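Long-range contacts in hypothetical protein, GDSL-like Lipase/Acylhydrolase family protein (PDB 4M8K), which probably hydrolyses ester bonds, as a GDSL-like lipase/acylhydrolase of the SGNH type whose natural substrate is not established: residues T90-A95 with S124-P129; A128-Y133 with E176-S181; G119-S124 with S172-E177; A40-W45 with N80-S85. All blocks are in the same frame, centred on the assembly; numbering follows the deposited sequence.

From the N terminus, contact 4 closes first: it ties the loop after strand 22-27 to the end of strand 75-81, before contact 1 opens. Contact 1 joins the long connection after strand 75-81 to the end of helix 121-126. It crosses contact 3, since 119-124 lies between 90-95 and 124-129 yet pairs forward with 172-177, which runs from the loop after strand 165-170 into helix 176-189. Contact 2 starts where contact 1 ends, sharing Ala128 and Pro129, and finishes on the helix that contact 3 enters. Contacts 3 and 4 both reach the acetate, with Asn122 ND2 also 2.9 Å from Ser85 O, while contacts 2 and 4 stay about 10 Å apart at their nearest atoms.

Contact 1: residues T90-A95 with S124-P129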
loop_
_atom_site.group_PDB
_atom_site.type_symbol
_atom_site.label_atom_id
_atom_site.label_comp_id
_atom_site.label_asym_id
_atom_site.label_seq_id
_atom_site.Cartn_x
_atom_site.Cartn_y
_atom_site.Cartn_z
ATOM N N THR A 90 -15.713 -0.350 -3.578
ATOM C CA THR A 90 -16.140 0.316 -4.805
ATOM C C THR A 90 -14.980 0.524 -5.754
ATOM O O THR A 90 -14.054 1.272 -5.460
ATOM C CB THR A 90 -16.742 1.718 -4.536
ATOM O OG1 THR A 90 -17.815 1.637 -3.586
ATOM C CG2 THR A 90 -17.232 2.361 -5.848
ATOM N N GLY A 91 -15.031 -0.097 -6.914
ATOM C CA GLY A 91 -14.010 0.181 -7.930
ATOM C C GLY A 91 -14.340 1.214 -9.000
ATOM O O GLY A 91 -15.267 2.010 -8.868
ATOM N N TYR A 92 -13.604 1.148 -10.100
ATOM C CA TYR A 92 -13.813 2.015 -11.238
ATOM C C TYR A 92 -15.156 1.755 -11.896
ATOM O O TYR A 92 -15.533 0.589 -12.083
ATOM C CB TYR A 92 -12.678 1.821 -12.277
ATOM C CG TYR A 92 -11.373 2.400 -11.788
ATOM C CD1 TYR A 92 -11.092 3.757 -11.947
ATOM C CD2 TYR A 92 -10.456 1.624 -11.089
ATOM C CE1 TYR A 92 -9.922 4.332 -11.438
ATOM C CE2 TYR A 92 -9.298 2.191 -10.587
ATOM C CZ TYR A 92 -9.017 3.535 -10.787
ATOM O OH TYR A 92 -7.844 4.086 -10.294
ATOM N N GLU A 93 -15.824 2.851 -12.302
ATOM C CA GLU A 93 -17.130 2.818 -12.973
ATOM C C GLU A 93 -18.154 2.112 -12.093
ATOM O O GLU A 93 -18.937 1.311 -12.560
ATOM C CB GLU A 93 -17.045 2.118 -14.338
ATOM C CG GLU A 93 -15.829 2.453 -15.191
ATOM C CD GLU A 93 -15.956 3.744 -15.958
ATOM O OE1 GLU A 93 -16.410 4.759 -15.379
ATOM O OE2 GLU A 93 -15.584 3.735 -17.146
ATOM N N LYS A 94 -18.079 2.374 -10.795
ATOM C CA LYS A 94 -18.851 1.641 -9.771
ATOM C C LYS A 94 -18.754 0.097 -9.837
ATOM O O LYS A 94 -19.623 -0.565 -9.300
ATOM C CB LYS A 94 -20.318 2.076 -9.819
ATOM C CG LYS A 94 -20.528 3.522 -9.415
ATOM C CD LYS A 94 -21.890 4.060 -9.878
ATOM C CE LYS A 94 -21.940 4.239 -11.401
ATOM N NZ LYS A 94 -23.218 4.790 -11.955
ATOM N N ALA A 95 -17.716 -0.479 -10.472
ATOM C CA ALA A 95 -17.535 -1.926 -10.420
ATOM C C ALA A 95 -17.431 -2.428 -8.958
ATOM O O ALA A 95 -17.007 -1.723 -8.094
ATOM C CB ALA A 95 -16.305 -2.317 -11.163
ATOM N N SER A 124 -9.298 7.284 -4.855
ATOM C CA SER A 124 -9.335 8.678 -5.321
ATOM C C SER A 124 -9.650 8.774 -6.798
ATOM O O SER A 124 -10.576 9.469 -7.197
ATOM C CB SER A 124 -8.025 9.358 -5.005
ATOM O OG SER A 124 -8.119 10.752 -5.193
ATOM N N TRP A 125 -8.885 8.069 -7.623
ATOM C CA TRP A 125 -9.088 8.169 -9.055
ATOM C C TRP A 125 -10.426 7.618 -9.496
ATOM O O TRP A 125 -10.984 8.125 -10.440
ATOM C CB TRP A 125 -8.035 7.424 -9.787
ATOM C CG TRP A 125 -6.663 7.988 -9.712
ATOM C CD1 TRP A 125 -6.272 9.174 -9.202
ATOM C CD2 TRP A 125 -5.492 7.387 -10.283
ATOM N NE1 TRP A 125 -4.911 9.348 -9.367
ATOM C CE2 TRP A 125 -4.409 8.259 -10.033
ATOM C CE3 TRP A 125 -5.250 6.174 -10.931
ATOM C CZ2 TRP A 125 -3.094 7.949 -10.417
ATOM C CZ3 TRP A 125 -3.938 5.861 -11.327
ATOM C CH2 TRP A 125 -2.887 6.766 -11.097
ATOM N N ALA A 126 -10.954 6.597 -8.817
ATOM C CA ALA A 126 -12.263 6.061 -9.213
ATOM C C ALA A 126 -13.463 6.825 -8.664
ATOM O O ALA A 126 -14.586 6.561 -9.088
ATOM C CB ALA A 126 -12.377 4.591 -8.809
ATOM N N GLY A 127 -13.239 7.774 -7.757
ATOM C CA GLY A 127 -14.324 8.550 -7.227
ATOM C C GLY A 127 -15.218 7.739 -6.305
ATOM O O GLY A 127 -16.408 7.938 -6.265
ATOM N N ALA A 128 -14.630 6.828 -5.546
ATOM C CA ALA A 128 -15.389 6.006 -4.624
ATOM C C ALA A 128 -15.985 6.914 -3.577
ATOM O O ALA A 128 -15.387 7.926 -3.239
ATOM C CB ALA A 128 -14.502 4.927 -3.988
ATOM N N PRO A 129 -17.192 6.571 -3.094
ATOM C CA PRO A 129 -17.848 7.396 -2.084
ATOM C C PRO A 129 -17.022 7.453 -0.837
ATOM O O PRO A 129 -16.385 6.456 -0.483
ATOM C CB PRO A 129 -19.178 6.684 -1.837
ATOM C CG PRO A 129 -19.033 5.306 -2.390
ATOM C CD PRO A 129 -17.996 5.387 -3.455
HETATM O O HOH W 1 -16.915 4.147 -9.133
HETATM O O HOH W 2 -14.808 5.472 -11.583
#
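Ala126 lays its methyl over one face of the Tyr92 ring: CB of Ala126 is 3.7 Å from the ring centroid and 19° off the normal, a CH-pi contact shifted toward the rim. CG of Tyr92 stands beside its own backbone N (chi1 -71°), which swings the ring across to the helix end. Tyr92 and Trp125 then run side by side in the same direction, and the Tyr92 OH meets the indole at its edge, near the ring plane, 3.4 Å from Trp125 CE3. At the other end Thr90 and Pro129 reach toward each other, Thr90 OG1 lying 3.8 Å from Pro129 CD while its hydrogen bond goes to Tyr144 O. Polar coupling between the segments runs through water: one molecule accepts from Glu93 N and donates to Ala126 O, 2.7 Å away. The backbone turns away after Ala126 through Gly127, whose positive phi (71°) and two bonds into the last helical turn define a Schellman motif. The Tyr92 hydroxyl also hydrogen-bonds Asn122 OD1, so this packing at the C-terminal end of helix 121-126 also holds the asparagine that probably serves the oxyanion hole of an SGNH hydrolase.

Contact 2: residues A128-Y133 with E176-S181; sequences APIGAY and EEVTDS
Ile130 meets Glu177 through two matching torsions: chi1 of -66° sets CG1 beside the backbone N, and chi2 of -68° bends CD1 onto the helix, where it lies 3.8 Å from Glu177 CB. Glu177 is extended beyond CG (chi2 170°), so its chain passes across the isoleucine and carries OE1 to 3.2 Å from Ile130 CG1. The branches of Ile130 therefore divide the work. CD1 also touches Val178 CG2 at 4.0 Å, whereas CG2 faces Ser181 OG at a looser 4.2 Å. One turn along the helix, Tyr133 reaches in with the end of its ring, and its OH comes within 3.5 Å of Ser181 CA. Ser181 itself is held by its own helix: OG donates to Glu177 O at 2.6 Å, while Ser181 N reaches the same oxygen from the opposite face of the carbonyl plane. Arg147 NE, from helix 146-160, is a further partner of Ser181 OG, and the Arg147 side chain touches both Ile130 and Tyr133. The loop 128-133 thus rests on the first turns of helix 176-189 and on helix 146-160 together. Chemically, the clear contacts are van der Waals ones; the buried serine hydroxyl has Glu177 O and Arg147 as partners, and the aliphatic surface of Ile130 covers the stem of a glutamate that is itself exposed.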
loop_
_atom_site.group_PDB
_atom_site.type_symbol
_atom_site.label_atom_id
_atom_site.label_comp_id
_atom_site.label_asym_id
_atom_site.label_seq_id
_atom_site.Cartn_x
_atom_site.Cartn_y
_atom_site.Cartn_z
ATOM N N ALA A 128 -14.630 6.828 -5.546
ATOM C CA ALA A 128 -15.389 6.006 -4.624
ATOM C C ALA A 128 -15.985 6.914 -3.577
ATOM O O ALA A 128 -15.387 7.926 -3.239
ATOM C CB ALA A 128 -14.502 4.927 -3.988
ATOM N N PRO A 129 -17.192 6.571 -3.094
ATOM C CA PRO A 129 -17.848 7.396 -2.084
ATOM C C PRO A 129 -17.022 7.453 -0.837
ATOM O O PRO A 129 -16.385 6.456 -0.483
ATOM C CB PRO A 129 -19.178 6.684 -1.837
ATOM C CG PRO A 129 -19.033 5.306 -2.390
ATOM C CD PRO A 129 -17.996 5.387 -3.455
ATOM N N ILE A 130 -16.987 8.603 -0.178
ATOM C CA ILE A 130 -16.131 8.784 0.990
ATOM C C ILE A 130 -16.729 8.236 2.267
ATOM O O ILE A 130 -16.013 7.722 3.151
ATOM C CB ILE A 130 -15.793 10.273 1.168
ATOM C CG1 ILE A 130 -14.947 10.729 0.006
ATOM C CG2 ILE A 130 -15.014 10.512 2.444
ATOM C CD1 ILE A 130 -13.554 10.135 -0.028
ATOM N N GLY A 131 -18.042 8.402 2.381
ATOM C CA GLY A 131 -18.776 7.927 3.540
ATOM C C GLY A 131 -18.394 8.636 4.821
ATOM O O GLY A 131 -17.878 9.749 4.774
ATOM N N ALA A 132 -18.611 7.951 5.941
ATOM C CA ALA A 132 -18.385 8.502 7.285
ATOM C C ALA A 132 -17.274 7.775 8.011
ATOM O O ALA A 132 -17.051 6.568 7.815
ATOM C CB ALA A 132 -19.665 8.415 8.091
ATOM N N TYR A 133 -16.531 8.502 8.831
ATOM C CA TYR A 133 -15.614 7.866 9.757
ATOM C C TYR A 133 -16.413 6.881 10.572
ATOM O O TYR A 133 -17.544 7.156 10.939
ATOM C CB TYR A 133 -14.961 8.883 10.679
ATOM C CG TYR A 133 -14.101 9.831 9.909
ATOM C CD1 TYR A 133 -12.897 9.398 9.377
ATOM C CD2 TYR A 133 -14.514 11.148 9.649
ATOM C CE1 TYR A 133 -12.089 10.245 8.662
ATOM C CE2 TYR A 133 -13.717 12.007 8.882
ATOM C CZ TYR A 133 -12.494 11.554 8.409
ATOM O OH TYR A 133 -11.648 12.375 7.669
ATOM N N GLU A 176 -8.366 15.719 -1.747
ATOM C CA GLU A 176 -8.329 16.262 -0.413
ATOM C C GLU A 176 -8.989 15.338 0.560
ATOM O O GLU A 176 -8.466 15.073 1.620
ATOM C CB GLU A 176 -9.077 17.595 -0.389
ATOM C CG GLU A 176 -8.582 18.540 0.687
ATOM C CD GLU A 176 -9.086 19.983 0.497
ATOM O OE1 GLU A 176 -10.305 20.222 0.249
ATOM O OE2 GLU A 176 -8.238 20.882 0.593
ATOM N N GLU A 177 -10.145 14.827 0.199
ATOM C CA GLU A 177 -10.893 13.930 1.099
ATOM C C GLU A 177 -10.197 12.588 1.386
ATOM O O GLU A 177 -10.163 12.177 2.529
ATOM C CB GLU A 177 -12.308 13.708 0.571
ATOM C CG GLU A 177 -13.136 14.953 0.805
ATOM C CD GLU A 177 -14.485 14.930 0.116
ATOM O OE1 GLU A 177 -14.868 13.885 -0.450
ATOM O OE2 GLU A 177 -15.161 15.979 0.133
ATOM N N VAL A 178 -9.637 11.920 0.374
ATOM C CA VAL A 178 -8.888 10.690 0.602
ATOM C C VAL A 178 -7.615 10.975 1.408
ATOM O O VAL A 178 -7.240 10.238 2.325
ATOM C CB VAL A 178 -8.573 9.970 -0.749
ATOM C CG1 VAL A 178 -7.477 8.923 -0.605
ATOM C CG2 VAL A 178 -9.839 9.313 -1.306
ATOM N N THR A 179 -6.965 12.069 1.092
ATOM C CA THR A 179 -5.726 12.407 1.756
ATOM C C THR A 179 -5.943 12.707 3.255
ATOM O O THR A 179 -5.227 12.161 4.144
ATOM C CB THR A 179 -5.073 13.617 1.071
ATOM O OG1 THR A 179 -4.793 13.292 -0.315
ATOM C CG2 THR A 179 -3.792 13.935 1.757
ATOM N N ASP A 180 -6.921 13.556 3.522
ATOM C CA ASP A 180 -7.230 13.971 4.876
ATOM C C ASP A 180 -7.782 12.785 5.673
ATOM O O ASP A 180 -7.496 12.625 6.886
ATOM C CB ASP A 180 -8.265 15.113 4.893
ATOM C CG ASP A 180 -7.702 16.470 4.458
ATOM O OD1 ASP A 180 -6.471 16.615 4.366
ATOM O OD2 ASP A 180 -8.523 17.387 4.224
ATOM N N SER A 181 -8.632 11.996 5.027
ATOM C CA SER A 181 -9.250 10.847 5.705
ATOM C C SER A 181 -8.183 9.844 6.169
ATOM O O SER A 181 -8.217 9.383 7.309
ATOM C CB SER A 181 -10.280 10.152 4.813
ATOM O OG SER A 181 -11.374 11.017 4.477
#

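Contact 3: residues G119-S124 with S172-E177; sequences GGTNDS and SELSEE. With ACT (acetate ion), chain C.
Leu174 packs on Gly120 and Thr121 at the start of helix 121-126, where Gly-Thr-Asn-Asp matches the GxND block of SGNH hydrolases. Its CB lies 3.9 Å from Ser124 OG. Beyond it, CG stands beside the backbone N (chi1 -58°), which sends the two methyls toward the helix start. CD1 sits 3.8 Å from Thr121 N and nearly as close to Gly120 C. CD2 reaches Thr121 OG1 at 3.6 Å, the two side chains crossing at about a right angle; that hydroxyl takes its hydrogen bond from Asn171 ND2. Gly120 is the N-cap, and at its backbone angles a side chain would collide with the carbonyl oxygen of Gly119, so the position calls for glycine. Asn122, two residues on from Gly120, points away from the leucine: its ND2 donates to acetate OXT at 2.7 Å in a nearly straight bond (167°), while the methyl of Thr121, CG2, touches acetate CH3 at 3.7 Å. Ser29, His205 and Gly84 also bind this acetate, a pattern consistent with an occupied oxyanion hole. With alanine at Asn122, OXT would probably be short of one donor, and the Tyr92 hydroxyl and Ser85 O would lose their amide partner. Ser175, N-cap of helix 176-189, turns its OG to Val178 N. Its own backbone amide ties the start of helix 176-189 to the middle of helix 121-126: Ser175 N donates to Ser124 OG at 2.9 Å, with an N-H...O angle of 171°.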
loop_
_atom_site.group_PDB
_atom_site.type_symbol
_atom_site.label_atom_id
_atom_site.label_comp_id
_atom_site.label_asym_id
_atom_site.label_seq_id
_atom_site.Cartn_x
_atom_site.Cartn_y
_atom_site.Cartn_z
ATOM N N GLY A 119 -1.997 2.327 -0.301
ATOM C CA GLY A 119 -3.263 2.349 -1.043
ATOM C C GLY A 119 -4.009 3.682 -0.943
ATOM O O GLY A 119 -3.578 4.674 -0.249
ATOM N N GLY A 120 -5.106 3.715 -1.682
ATOM C CA GLY A 120 -5.951 4.898 -1.754
ATOM C C GLY A 120 -5.926 5.644 -3.045
ATOM O O GLY A 120 -6.885 6.347 -3.375
ATOM N N THR A 121 -4.860 5.473 -3.825
ATOM C CA THR A 121 -4.833 6.110 -5.158
ATOM C C THR A 121 -6.056 5.738 -6.025
ATOM O O THR A 121 -6.691 6.587 -6.637
ATOM C CB THR A 121 -3.513 5.803 -5.887
ATOM O OG1 THR A 121 -2.433 6.361 -5.162
ATOM C CG2 THR A 121 -3.535 6.419 -7.277
ATOM N N ASN A 122 -6.393 4.466 -6.086
ATOM C CA ASN A 122 -7.516 4.053 -6.889
ATOM C C ASN A 122 -8.865 4.509 -6.295
ATOM O O ASN A 122 -9.783 4.858 -7.045
ATOM C CB ASN A 122 -7.476 2.549 -7.100
ATOM C CG ASN A 122 -6.313 2.138 -8.000
ATOM O OD1 ASN A 122 -6.214 2.579 -9.156
ATOM N ND2 ASN A 122 -5.432 1.315 -7.468
ATOM N N ASP A 123 -8.975 4.540 -4.972
ATOM C CA ASP A 123 -10.198 5.082 -4.355
ATOM C C ASP A 123 -10.397 6.524 -4.802
ATOM O O ASP A 123 -11.518 6.940 -5.148
ATOM C CB ASP A 123 -10.156 4.988 -2.830
ATOM C CG ASP A 123 -9.910 3.556 -2.346
ATOM O OD1 ASP A 123 -8.758 3.060 -2.540
ATOM O OD2 ASP A 123 -10.871 2.882 -1.826
ATOM N N SER A 124 -9.298 7.284 -4.855
ATOM C CA SER A 124 -9.335 8.678 -5.321
ATOM C C SER A 124 -9.650 8.774 -6.798
ATOM O O SER A 124 -10.576 9.469 -7.197
ATOM C CB SER A 124 -8.025 9.358 -5.005
ATOM O OG SER A 124 -8.119 10.752 -5.193
ATOM N N SER A 172 1.163 11.180 -3.168
ATOM C CA SER A 172 0.900 12.576 -3.479
ATOM C C SER A 172 -0.205 12.675 -4.524
ATOM O O SER A 172 -0.500 11.709 -5.232
ATOM C CB SER A 172 2.173 13.233 -4.000
ATOM O OG SER A 172 2.616 12.531 -5.149
ATOM N N GLU A 173 -0.801 13.864 -4.609
ATOM C CA GLU A 173 -1.735 14.257 -5.678
ATOM C C GLU A 173 -3.073 13.510 -5.644
ATOM O O GLU A 173 -3.741 13.381 -6.641
ATOM C CB GLU A 173 -1.046 14.142 -7.043
ATOM C CG GLU A 173 0.232 14.985 -7.093
ATOM C CD GLU A 173 1.013 14.787 -8.377
ATOM O OE1 GLU A 173 1.588 13.717 -8.577
ATOM O OE2 GLU A 173 1.059 15.706 -9.193
ATOM N N LEU A 174 -3.474 13.045 -4.472
ATOM C CA LEU A 174 -4.822 12.471 -4.304
ATOM C C LEU A 174 -5.845 13.509 -3.855
ATOM O O LEU A 174 -5.485 14.585 -3.418
ATOM C CB LEU A 174 -4.779 11.315 -3.313
ATOM C CG LEU A 174 -3.816 10.161 -3.683
ATOM C CD1 LEU A 174 -4.052 9.018 -2.713
ATOM C CD2 LEU A 174 -3.921 9.672 -5.125
ATOM N N SER A 175 -7.128 13.174 -3.933
ATOM C CA SER A 175 -8.166 14.082 -3.458
ATOM C C SER A 175 -7.900 14.509 -2.056
ATOM O O SER A 175 -7.327 13.781 -1.273
ATOM C CB SER A 175 -9.560 13.423 -3.547
ATOM O OG SER A 175 -9.759 12.371 -2.648
ATOM N N GLU A 176 -8.366 15.719 -1.747
ATOM C CA GLU A 176 -8.329 16.262 -0.413
ATOM C C GLU A 176 -8.989 15.338 0.560
ATOM O O GLU A 176 -8.466 15.073 1.620
ATOM C CB GLU A 176 -9.077 17.595 -0.389
ATOM C CG GLU A 176 -8.582 18.540 0.687
ATOM C CD GLU A 176 -9.086 19.983 0.497
ATOM O OE1 GLU A 176 -10.305 20.222 0.249
ATOM O OE2 GLU A 176 -8.238 20.882 0.593
ATOM N N GLU A 177 -10.145 14.827 0.199
ATOM C CA GLU A 177 -10.893 13.930 1.099
ATOM C C GLU A 177 -10.197 12.588 1.386
ATOM O O GLU A 177 -10.163 12.177 2.529
ATOM C CB GLU A 177 -12.308 13.708 0.571
ATOM C CG GLU A 177 -13.136 14.953 0.805
ATOM C CD GLU A 177 -14.485 14.930 0.116
ATOM O OE1 GLU A 177 -14.868 13.885 -0.450
ATOM O OE2 GLU A 177 -15.161 15.979 0.133
HETATM C C ACT C . -2.887 1.894 -9.611
HETATM O O ACT C . -2.613 1.811 -10.819
HETATM O OXT ACT C . -3.225 0.882 -8.994
HETATM C CH3 ACT C . -2.795 3.189 -8.862
#

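Contact 4: residues A40-W45 with N80-S85; sequences AANLCW and NSYSGS. With ACT (acetate ion), chain C.
Asn42 grips the end of strand 75-81 with one amide nitrogen. Its ND2 donates to Asn80 OD1 at 3.0 Å, an acceptor lying in the Asn42 amide plane, and to Ser81 O at 3.1 Å, which is tilted from that plane; in both cases the donor comes from above the acceptor's carbonyl plane. The two amides are turned 38° apart and the side chains meet at about a right angle. Next along, Ser83 N donates to Leu43 O at 2.8 Å (166°), a direct backbone link between loop and turn. Tyr82 lies between these bonds: with CG anti to its backbone N (chi1 -165°), the ring slips under the loop, so that Leu43 N stands 3.9 Å above the plane over its centre while Leu43 CG touches Tyr82 CE1 at 3.8 Å. A leucine in place of Asn42 would probably leave Asn80 OD1 and Ser81 O without this shared donor and let the loop drift from the strand end. In the second shell, Asn80 ND2 binds Asn108 O, which steadies the Asn80 amide. The chain then bends in a type II turn from Tyr82 to Ser85, and Ser85 OG fastens Tyr82 O at 2.6 Å. This turn presents Gly84 N, which donates to acetate OXT at 2.8 Å, while Trp45 stacks on His205, another acetate ligand. A glycine amide displayed this way is consistent with the oxyanion hole of SGNH hydrolases, where a backbone N-H after the second strand joins the asparagine of the GxND block.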
loop_
_atom_site.group_PDB
_atom_site.type_symbol
_atom_site.label_atom_id
_atom_site.label_comp_id
_atom_site.label_asym_id
_atom_site.label_seq_id
_atom_site.Cartn_x
_atom_site.Cartn_y
_atom_site.Cartn_z
ATOM N N ALA A 40 0.478 -14.748 -7.195
ATOM C CA ALA A 40 1.070 -14.504 -8.516
ATOM C C ALA A 40 0.056 -13.962 -9.510
ATOM O O ALA A 40 0.415 -13.182 -10.387
ATOM C CB ALA A 40 1.700 -15.781 -9.064
ATOM N N ALA A 41 -1.204 -14.361 -9.377
ATOM C CA ALA A 41 -2.244 -13.878 -10.271
ATOM C C ALA A 41 -2.675 -12.403 -10.058
ATOM O O ALA A 41 -3.377 -11.853 -10.903
ATOM C CB ALA A 41 -3.463 -14.805 -10.189
ATOM N N ASN A 42 -2.238 -11.751 -8.974
ATOM C CA ASN A 42 -2.470 -10.345 -8.832
ATOM C C ASN A 42 -2.034 -9.558 -10.073
ATOM O O ASN A 42 -0.914 -9.725 -10.549
ATOM C CB ASN A 42 -1.717 -9.778 -7.590
ATOM C CG ASN A 42 -2.368 -10.155 -6.281
ATOM O OD1 ASN A 42 -3.323 -10.942 -6.228
ATOM N ND2 ASN A 42 -1.872 -9.565 -5.195
ATOM N N LEU A 43 -2.880 -8.648 -10.531
ATOM C CA LEU A 43 -2.530 -7.798 -11.656
ATOM C C LEU A 43 -1.359 -6.903 -11.321
ATOM O O LEU A 43 -1.247 -6.363 -10.210
ATOM C CB LEU A 43 -3.715 -6.944 -12.111
ATOM C CG LEU A 43 -4.920 -7.740 -12.612
ATOM C CD1 LEU A 43 -6.041 -6.767 -13.003
ATOM C CD2 LEU A 43 -4.567 -8.670 -13.769
ATOM N N CYS A 44 -0.482 -6.755 -12.297
ATOM C CA CYS A 44 0.700 -5.870 -12.192
ATOM C C CYS A 44 0.687 -4.746 -13.227
ATOM O O CYS A 44 0.087 -4.881 -14.274
ATOM C CB CYS A 44 1.939 -6.717 -12.387
ATOM S SG CYS A 44 2.251 -7.875 -11.024
ATOM N N TRP A 45 1.403 -3.667 -12.957
ATOM C CA TRP A 45 1.530 -2.551 -13.850
ATOM C C TRP A 45 2.924 -2.494 -14.463
ATOM O O TRP A 45 3.062 -2.152 -15.608
ATOM C CB TRP A 45 1.232 -1.260 -13.082
ATOM C CG TRP A 45 0.894 -0.063 -13.943
ATOM C CD1 TRP A 45 -0.333 0.313 -14.339
ATOM C CD2 TRP A 45 1.805 0.933 -14.437
ATOM N NE1 TRP A 45 -0.249 1.468 -15.062
ATOM C CE2 TRP A 45 1.052 1.884 -15.102
ATOM C CE3 TRP A 45 3.200 1.125 -14.336
ATOM C CZ2 TRP A 45 1.638 2.978 -15.752
ATOM C CZ3 TRP A 45 3.756 2.211 -14.909
ATOM C CH2 TRP A 45 2.996 3.119 -15.653
ATOM N N ASN A 80 1.927 -8.398 -1.490
ATOM C CA ASN A 80 0.535 -8.501 -1.925
ATOM C C ASN A 80 0.061 -7.180 -2.494
ATOM O O ASN A 80 -0.597 -6.392 -1.827
ATOM C CB ASN A 80 -0.365 -8.947 -0.774
ATOM C CG ASN A 80 -1.703 -9.457 -1.252
ATOM O OD1 ASN A 80 -2.211 -9.025 -2.299
ATOM N ND2 ASN A 80 -2.285 -10.374 -0.500
ATOM N N SER A 81 0.408 -6.959 -3.751
ATOM C CA SER A 81 0.072 -5.752 -4.469
ATOM C C SER A 81 -0.642 -6.134 -5.747
ATOM O O SER A 81 -0.344 -7.148 -6.353
ATOM C CB SER A 81 1.306 -4.867 -4.729
ATOM O OG SER A 81 1.929 -4.407 -3.504
ATOM N N TYR A 82 -1.598 -5.279 -6.133
ATOM C CA TYR A 82 -2.626 -5.578 -7.113
ATOM C C TYR A 82 -3.039 -4.291 -7.823
ATOM O O TYR A 82 -3.660 -3.397 -7.237
ATOM C CB TYR A 82 -3.813 -6.212 -6.409
ATOM C CG TYR A 82 -4.858 -6.937 -7.275
ATOM C CD1 TYR A 82 -5.422 -6.361 -8.416
ATOM C CD2 TYR A 82 -5.307 -8.205 -6.913
ATOM C CE1 TYR A 82 -6.373 -7.043 -9.186
ATOM C CE2 TYR A 82 -6.245 -8.888 -7.673
ATOM C CZ TYR A 82 -6.791 -8.288 -8.800
ATOM O OH TYR A 82 -7.755 -8.961 -9.521
ATOM N N SER A 83 -2.757 -4.251 -9.126
ATOM C CA SER A 83 -3.009 -3.074 -9.972
ATOM C C SER A 83 -4.448 -2.647 -9.994
ATOM O O SER A 83 -5.338 -3.446 -10.202
ATOM C CB SER A 83 -2.634 -3.360 -11.428
ATOM O OG SER A 83 -1.273 -3.520 -11.540
ATOM N N GLY A 84 -4.694 -1.361 -9.768
ATOM C CA GLY A 84 -6.043 -0.861 -9.839
ATOM C C GLY A 84 -6.836 -1.117 -8.570
ATOM O O GLY A 84 -7.928 -0.546 -8.392
ATOM N N SER A 85 -6.294 -1.904 -7.641
ATOM C CA SER A 85 -7.102 -2.281 -6.452
ATOM C C SER A 85 -7.288 -1.106 -5.464
ATOM O O SER A 85 -6.405 -0.263 -5.266
ATOM C CB SER A 85 -6.526 -3.472 -5.669
ATOM O OG SER A 85 -5.236 -3.168 -5.130
HETATM C C ACT C . -2.887 1.894 -9.611
HETATM O O ACT C . -2.613 1.811 -10.819
HETATM O OXT ACT C . -3.225 0.882 -8.994
HETATM C CH3 ACT C . -2.795 3.189 -8.862
#